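Local coordinates for protein Methylcobalamin\: coenzyme M methyltransferase (Methanosarcina mazei, PDB 4AY7) that catalyses transfer of a methyl group from a methylated corrinoid to coenzyme M, a zinc-dependent step of methanogenesis, at residues T85-A90 / G152-P157; D222-F227 / S256-C261. All blocks are in the same frame, centred on the assembly; numbering follows the deposited sequence. Where two conformers were deposited one is given.

Contact 1 (T85-A90 / G152-P157); sequences TVLVEA and GGMEGP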
ATOM      1  N   THR A  85       9.823  -0.297  -4.128  1.00 19.18           N
ATOM      2  CA  THR A  85      11.124  -0.888  -4.441  1.00 18.46           C
ATOM      3  C   THR A  85      12.065  -1.091  -3.254  1.00 18.03           C
ATOM      4  O   THR A  85      13.165  -1.718  -3.418  1.00 17.53           O
ATOM      5  CB  THR A  85      11.942  -0.069  -5.524  1.00 19.46           C
ATOM      6  OG1 THR A  85      12.357   1.188  -4.970  1.00 19.73           O
ATOM      7  CG2 THR A  85      11.138   0.218  -6.837  1.00 18.93           C
ATOM      8  N   VAL A  86      11.726  -0.646  -2.070  1.00 17.43           N
ATOM      9  CA  VAL A  86      12.686  -0.760  -0.993  1.00 17.41           C
ATOM     10  C   VAL A  86      13.148  -2.207  -0.711  1.00 17.57           C
ATOM     11  O   VAL A  86      14.344  -2.480  -0.499  1.00 17.51           O
ATOM     12  CB  VAL A  86      12.179  -0.044   0.287  1.00 16.99           C
ATOM     13  CG1 VAL A  86      13.073  -0.279   1.519  1.00 16.64           C
ATOM     14  CG2 VAL A  86      12.069   1.458   0.056  1.00 16.39           C
ATOM     15  N   LEU A  87      12.175  -3.100  -0.593  1.00 17.48           N
ATOM     16  CA  LEU A  87      12.468  -4.452  -0.199  1.00 17.92           C
ATOM     17  C   LEU A  87      13.154  -5.156  -1.383  1.00 17.70           C
ATOM     18  O   LEU A  87      14.115  -5.884  -1.219  1.00 18.48           O
ATOM     19  CB  LEU A  87      11.158  -5.186   0.258  1.00 17.46           C
ATOM     20  CG  LEU A  87      11.340  -6.703   0.614  1.00 17.62           C
ATOM     21  CD1 LEU A  87      12.455  -6.836   1.676  1.00 18.00           C
ATOM     22  CD2 LEU A  87       9.994  -7.314   1.051  1.00 17.67           C
ATOM     23  N   VAL A  88      12.642  -4.979  -2.593  1.00 17.65           N
ATOM     24  CA  VAL A  88      13.225  -5.729  -3.727  1.00 17.85           C
ATOM     25  C   VAL A  88      14.689  -5.309  -3.972  1.00 18.02           C
ATOM     26  O   VAL A  88      15.555  -6.160  -4.295  1.00 18.23           O
ATOM     27  CB  VAL A  88      12.346  -5.617  -4.993  1.00 18.18           C
ATOM     28  CG1 VAL A  88      11.019  -6.368  -4.753  1.00 17.96           C
ATOM     29  CG2 VAL A  88      12.012  -4.197  -5.351  1.00 18.26           C
ATOM     30  N   GLU A  89      14.989  -4.044  -3.750  1.00 18.09           N
ATOM     31  CA  GLU A  89      16.328  -3.573  -3.800  1.00 18.77           C
ATOM     32  C   GLU A  89      17.189  -4.168  -2.703  1.00 18.65           C
ATOM     33  O   GLU A  89      18.346  -4.497  -2.978  1.00 19.15           O
ATOM     34  CB  GLU A  89      16.367  -2.074  -3.636  1.00 19.50           C
ATOM     35  CG  GLU A  89      17.768  -1.515  -3.654  1.00 21.13           C
ATOM     36  CD  GLU A  89      17.794   0.016  -3.661  1.00 22.52           C
ATOM     37  OE1 GLU A  89      17.005   0.586  -2.927  1.00 23.16           O
ATOM     38  OE2 GLU A  89      18.589   0.711  -4.344  1.00 24.26           O
ATOM     39  N   ALA A  90      16.707  -4.219  -1.490  1.00 18.68           N
ATOM     40  CA  ALA A  90      17.425  -4.909  -0.393  1.00 19.51           C
ATOM     41  C   ALA A  90      17.652  -6.388  -0.697  1.00 20.41           C
ATOM     42  O   ALA A  90      18.743  -6.898  -0.420  1.00 22.07           O
ATOM     43  CB  ALA A  90      16.703  -4.686   0.910  1.00 19.56           C
ATOM     44  N   GLY A 152       2.824   1.741   7.191  1.00 17.93           N
ATOM     45  CA  GLY A 152       3.935   1.300   6.448  1.00 18.01           C
ATOM     46  C   GLY A 152       3.526   0.608   5.179  1.00 17.71           C
ATOM     47  O   GLY A 152       2.955  -0.452   5.205  1.00 18.20           O
ATOM     48  N   GLY A 153       3.946   1.176   4.062  1.00 17.92           N
ATOM     49  CA  GLY A 153       3.680   0.631   2.754  1.00 18.18           C
ATOM     50  C   GLY A 153       4.821  -0.155   2.210  1.00 18.10           C
ATOM     51  O   GLY A 153       6.015   0.174   2.477  1.00 19.46           O
ATOM     52  N   MET A 154       4.506  -1.189   1.438  1.00 18.12           N
ATOM     53  CA  MET A 154       5.537  -1.973   0.782  1.00 18.80           C
ATOM     54  C   MET A 154       4.931  -2.779  -0.345  1.00 18.86           C
ATOM     55  O   MET A 154       3.738  -3.044  -0.370  1.00 17.58           O
ATOM     56  CB  MET A 154       6.233  -2.890   1.773  1.00 19.46           C
ATOM     57  CG  MET A 154       5.251  -3.760   2.517  1.00 19.66           C
ATOM     58  SD  MET A 154       5.931  -4.910   3.747  1.00 21.47           S
ATOM     59  CE  MET A 154       6.489  -6.224   2.673  1.00 20.65           C
ATOM     60  N   GLU A 155       5.773  -3.179  -1.249  1.00 18.32           N
ATOM     61  CA  GLU A 155       5.472  -4.154  -2.300  1.00 19.32           C
ATOM     62  C   GLU A 155       5.197  -5.502  -1.651  1.00 20.23           C
ATOM     63  O   GLU A 155       5.772  -5.864  -0.648  1.00 20.48           O
ATOM     64  CB  GLU A 155       6.637  -4.219  -3.351  1.00 20.25           C
ATOM     65  CG  GLU A 155       7.967  -4.628  -2.811  1.00 20.41           C
ATOM     66  CD  GLU A 155       8.814  -3.436  -2.309  1.00 22.30           C
ATOM     67  OE1 GLU A 155       8.268  -2.446  -1.744  1.00 21.64           O
ATOM     68  OE2 GLU A 155      10.047  -3.518  -2.416  1.00 20.86           O
ATOM     69  N   GLY A 156       4.170  -6.181  -2.149  1.00 20.25           N
ATOM     70  CA  GLY A 156       3.698  -7.424  -1.545  1.00 19.91           C
ATOM     71  C   GLY A 156       4.465  -8.616  -2.125  1.00 20.02           C
ATOM     72  O   GLY A 156       5.232  -8.462  -3.116  1.00 19.86           O
ATOM     73  N   PRO A 157       4.251  -9.804  -1.567  1.00 19.95           N
ATOM     74  CA  PRO A 157       5.128 -10.904  -1.935  1.00 20.53           C
ATOM     75  C   PRO A 157       5.030 -11.341  -3.378  1.00 20.45           C
ATOM     76  O   PRO A 157       6.038 -11.802  -3.943  1.00 21.12           O
ATOM     77  CB  PRO A 157       4.751 -12.022  -0.997  1.00 21.62           C
ATOM     78  CG  PRO A 157       3.507 -11.630  -0.300  1.00 21.12           C
ATOM     79  CD  PRO A 157       3.342 -10.143  -0.452  1.00 20.82           C
TER
HETATM   80  O   HOH W   1       8.996   0.012  -0.896  1.00 17.50           O

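Contact 2 (D222-F227 / S256-C261); sequences DSFRQF and SDMADC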
ATOM      1  N   ASP A 222      -7.236 -18.061 -11.782  1.00 27.97           N
ATOM      2  CA  ASP A 222      -6.889 -19.427 -11.460  1.00 28.59           C
ATOM      3  C   ASP A 222      -5.486 -19.523 -10.826  1.00 26.56           C
ATOM      4  O   ASP A 222      -5.322 -20.333  -9.866  1.00 24.95           O
ATOM      5  CB  ASP A 222      -6.890 -20.310 -12.710  1.00 31.32           C
ATOM      6  CG  ASP A 222      -8.280 -20.791 -13.066  1.00 34.07           C
ATOM      7  OD1 ASP A 222      -9.241 -20.524 -12.316  1.00 34.76           O
ATOM      8  OD2 ASP A 222      -8.397 -21.518 -14.074  1.00 39.95           O
ATOM      9  N   SER A 223      -4.511 -18.740 -11.327  1.00 25.18           N
ATOM     10  CA  SER A 223      -3.183 -18.707 -10.738  0.70 24.87           C
ATOM     11  C   SER A 223      -3.129 -18.049  -9.393  1.00 23.32           C
ATOM     12  O   SER A 223      -2.315 -18.461  -8.504  1.00 21.27           O
ATOM     13  CB  SER A 223      -2.194 -18.007 -11.650  0.70 25.81           C
ATOM     14  OG  SER A 223      -1.888 -18.933 -12.670  0.70 28.18           O
ATOM     15  N   PHE A 224      -3.995 -17.025  -9.205  1.00 22.38           N
ATOM     16  CA  PHE A 224      -4.104 -16.424  -7.902  1.00 21.36           C
ATOM     17  C   PHE A 224      -4.512 -17.497  -6.873  1.00 22.16           C
ATOM     18  O   PHE A 224      -3.960 -17.557  -5.762  1.00 22.05           O
ATOM     19  CB  PHE A 224      -5.135 -15.284  -7.930  1.00 20.76           C
ATOM     20  CG  PHE A 224      -5.249 -14.566  -6.639  1.00 20.06           C
ATOM     21  CD1 PHE A 224      -6.120 -15.036  -5.648  1.00 19.35           C
ATOM     22  CD2 PHE A 224      -4.479 -13.391  -6.389  1.00 19.40           C
ATOM     23  CE1 PHE A 224      -6.177 -14.375  -4.447  1.00 19.00           C
ATOM     24  CE2 PHE A 224      -4.526 -12.752  -5.176  1.00 18.73           C
ATOM     25  CZ  PHE A 224      -5.437 -13.204  -4.217  1.00 18.59           C
ATOM     26  N   ARG A 225      -5.560 -18.253  -7.201  1.00 22.82           N
ATOM     27  CA  ARG A 225      -6.080 -19.266  -6.257  1.00 24.43           C
ATOM     28  C   ARG A 225      -5.136 -20.421  -6.084  1.00 25.08           C
ATOM     29  O   ARG A 225      -4.967 -20.909  -4.985  1.00 25.92           O
ATOM     30  CB  ARG A 225      -7.462 -19.766  -6.648  1.00 25.57           C
ATOM     31  CG  ARG A 225      -8.511 -18.688  -6.428  1.00 26.19           C
ATOM     32  CD  ARG A 225      -9.847 -19.146  -6.910  1.00 28.27           C
ATOM     33  NE  ARG A 225     -10.014 -19.198  -8.367  1.00 29.68           N
ATOM     34  CZ  ARG A 225     -10.515 -18.219  -9.104  1.00 29.80           C
ATOM     35  NH1 ARG A 225     -10.862 -17.047  -8.577  1.00 30.57           N
ATOM     36  NH2 ARG A 225     -10.673 -18.435 -10.383  1.00 31.18           N
ATOM     37  N   GLN A 226      -4.450 -20.818  -7.137  1.00 25.53           N
ATOM     38  CA  GLN A 226      -3.585 -21.977  -7.048  1.00 26.65           C
ATOM     39  C   GLN A 226      -2.261 -21.689  -6.288  1.00 25.45           C
ATOM     40  O   GLN A 226      -1.794 -22.555  -5.479  1.00 24.82           O
ATOM     41  CB  GLN A 226      -3.215 -22.497  -8.425  1.00 28.03           C
ATOM     42  CG  GLN A 226      -2.333 -23.682  -8.189  1.00 30.28           C
ATOM     43  CD  GLN A 226      -2.214 -24.594  -9.373  1.00 33.21           C
ATOM     44  OE1 GLN A 226      -2.618 -24.243 -10.499  1.00 36.02           O
ATOM     45  NE2 GLN A 226      -1.568 -25.731  -9.153  1.00 34.55           N
ATOM     46  N   PHE A 227      -1.660 -20.513  -6.570  1.00 23.14           N
ATOM     47  CA  PHE A 227      -0.307 -20.170  -6.052  1.00 22.64           C
ATOM     48  C   PHE A 227      -0.141 -18.952  -5.154  1.00 21.88           C
ATOM     49  O   PHE A 227       0.723 -18.949  -4.260  1.00 21.54           O
ATOM     50  CB  PHE A 227       0.697 -19.953  -7.189  1.00 23.09           C
ATOM     51  CG  PHE A 227       0.756 -21.077  -8.188  1.00 23.50           C
ATOM     52  CD1 PHE A 227       1.320 -22.272  -7.857  1.00 24.22           C
ATOM     53  CD2 PHE A 227       0.250 -20.899  -9.476  1.00 23.97           C
ATOM     54  CE1 PHE A 227       1.360 -23.292  -8.792  1.00 25.00           C
ATOM     55  CE2 PHE A 227       0.258 -21.917 -10.401  1.00 24.78           C
ATOM     56  CZ  PHE A 227       0.821 -23.103 -10.069  1.00 25.29           C
ATOM     57  N   SER A 256     -13.403 -11.918  -4.031  1.00 23.70           N
ATOM     58  CA  SER A 256     -13.855 -12.850  -2.977  1.00 24.32           C
ATOM     59  C   SER A 256     -12.686 -13.702  -2.413  1.00 24.83           C
ATOM     60  O   SER A 256     -12.573 -13.873  -1.222  1.00 25.48           O
ATOM     61  CB  SER A 256     -15.017 -13.748  -3.485  1.00 26.48           C
ATOM     62  OG  SER A 256     -15.530 -14.522  -2.434  1.00 26.96           O
ATOM     63  N   ASP A 257     -11.727 -14.029  -3.265  1.00 24.68           N
ATOM     64  CA  ASP A 257     -10.497 -14.761  -2.874  1.00 25.21           C
ATOM     65  C   ASP A 257      -9.590 -13.854  -2.062  1.00 22.82           C
ATOM     66  O   ASP A 257      -9.037 -14.310  -1.081  1.00 22.09           O
ATOM     67  CB  ASP A 257      -9.780 -15.291  -4.093  1.00 27.34           C
ATOM     68  CG  ASP A 257     -10.625 -16.231  -4.906  1.00 30.17           C
ATOM     69  OD1 ASP A 257     -10.965 -17.266  -4.332  1.00 31.23           O
ATOM     70  OD2 ASP A 257     -10.948 -15.941  -6.101  1.00 32.48           O
ATOM     71  N   MET A 258      -9.478 -12.573  -2.427  1.00 21.23           N
ATOM     72  CA  MET A 258      -8.750 -11.625  -1.605  1.00 20.54           C
ATOM     73  C   MET A 258      -9.282 -11.560  -0.193  1.00 20.05           C
ATOM     74  O   MET A 258      -8.530 -11.413   0.763  1.00 19.36           O
ATOM     75  CB  MET A 258      -8.825 -10.234  -2.252  1.00 20.01           C
ATOM     76  CG  MET A 258      -8.006 -10.108  -3.572  1.00 20.51           C
ATOM     77  SD  MET A 258      -8.316  -8.584  -4.478  1.00 20.94           S
ATOM     78  CE  MET A 258      -7.803  -7.389  -3.237  1.00 19.55           C
ATOM     79  N   ALA A 259     -10.634 -11.632  -0.067  1.00 21.27           N
ATOM     80  CA  ALA A 259     -11.293 -11.523   1.201  1.00 21.23           C
ATOM     81  C   ALA A 259     -11.023 -12.710   2.091  1.00 21.99           C
ATOM     82  O   ALA A 259     -11.214 -12.599   3.289  1.00 21.95           O
ATOM     83  CB  ALA A 259     -12.812 -11.275   1.028  1.00 20.62           C
ATOM     84  N   ASP A 260     -10.595 -13.831   1.510  1.00 22.96           N
ATOM     85  CA  ASP A 260     -10.154 -15.015   2.270  1.00 24.05           C
ATOM     86  C   ASP A 260      -8.647 -15.020   2.660  1.00 24.81           C
ATOM     87  O   ASP A 260      -8.189 -16.036   3.206  1.00 25.04           O
ATOM     88  CB  ASP A 260     -10.414 -16.277   1.421  1.00 26.05           C
ATOM     89  CG  ASP A 260     -11.869 -16.613   1.237  1.00 30.04           C
ATOM     90  OD1 ASP A 260     -12.707 -16.319   2.113  1.00 29.39           O
ATOM     91  OD2 ASP A 260     -12.208 -17.209   0.187  1.00 33.27           O
ATOM     92  N   CYS A 261      -7.882 -13.929   2.414  1.00 23.55           N
ATOM     93  CA  CYS A 261      -6.411 -13.995   2.607  1.00 24.73           C
ATOM     94  C   CYS A 261      -5.987 -13.582   4.008  1.00 24.83           C
ATOM     95  O   CYS A 261      -4.804 -13.629   4.318  1.00 25.21           O
ATOM     96  CB  CYS A 261      -5.647 -13.201   1.594  1.00 23.91           C
ATOM     97  SG  CYS A 261      -5.746 -13.768  -0.123  1.00 24.24           S
TER

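Contact 1 (T85-A90 / G152-P157)
Thr-85 meets Glu-155 where helix 86-90 begins, their CA atoms 6.9 Å apart. It holds the N-cap position, yet its own hydroxyl makes no capping bond; OG1 is hydrogen-bonded instead to the oxidised cysteine at position 83, modelled as 3-sulfinoalanine. Its side chain is about 7 Å from that of Gln-103, a residue that binds coenzyme M, which is absent from this model. The carboxylate of Glu-155, arriving from the end of strand 150-155, lies against the first turn. Val-86 N is reached through a water, which accepts from this N at 3.0 Å and lies 2.7 Å from Glu-155 OE1; the direct approach of Val-86 N to OE2 is too poorly angled to count as a bond. At Leu-87 the amide N lies 2.8 Å from Glu-155 OE2, but with a bent geometry that makes the bond weak. The arrangement lies within the TIM barrel of the URO-D family, where strand 150-155 runs beside strand 78-80 and its C-terminal end faces the short helix. Beyond its amide, Leu-87 has its CB directed toward the strand and sets CD2 4.0 Å from Met-154 CE, the two chains lying side by side and pointing the same way. Val-88 N completes the grip, donating to Glu-155 OE2 at 3.0 Å and 157°, nearly in line with the C-O bond, so that one oxygen serves two successive amides. Glu-155 reaches them by a bend at its second torsion (chi2 -89°), which turns the carboxylate across the helix start; the partial positive charge expected there probably suits it. Val-88 also brings CG1 to 4.0 Å from Glu-155 CG, covering the aliphatic part of the glutamate, while Val-160 of helix 157-165 touches Leu-87, Val-88 and Glu-155.

Contact 2 (D222-F227 / S256-C261)
Segments 222-227 and 256-261, on helix 221-238 and at the end of helix 252-259, bring their backbones nearest at Arg-225 and Asp-257, whose CA atoms are 7.2 Å apart. Asp-257 lies between two neighbours of unlike character. Its OD2 receives Arg-225 NH1 at 2.7 Å, on the syn side but 31° out of the carboxylate plane, while the oxygen stays in the plane of the guanidinium. The arginine chain folds at its third torsion (chi3 -73°) to bring NH1 there, and lays CD 3.4 Å from Asp-257 OD1. Its other terminal nitrogen, NH2, bonds Asp-222 OD1 at 3.2 Å on the anti side, so a salt-bridge network of three residues runs along the more exposed side of the joint. On the buried side Phe-224, with CG anti to the backbone N (chi1 -177°), sets its ring against the second helix: CE1 approaches Asp-257 CB at 3.7 Å, and CZ lies 4.1 Å from both Met-258 CG and Cys-261 SG, the latter an oblique sulfur-aromatic contact. Phe-224 and Met-258 both touch Ile-247, just after strand 242-246, while Phe-227 packs on helix 178-202 and Ser-256 on helix 275-282, placing the pair among successive outer helices of the barrel.

Overall arrangement
From the N terminus, the chain passes through strand 78-80 into helix 86-90, and 61 residues separate segment 85-90 from segment 152-157, where strand 150-155 closes contact 1. Contact 2 opens only later: helix 221-238 leads through strand 242-246 to helix 252-259, closing a shorter loop, with 28 residues between segments 222-227 and 256-261. The two loops are thus in series, neither nested nor crossed. Contact 1 ties a loop helix to a strand of the parallel sheet, whereas contact 2 joins two helices packed outside it. Their centres are 21 Å apart and they do not touch; between them along the chain lie helix 178-202, which is touched by segments of both contacts, and strand 206-210.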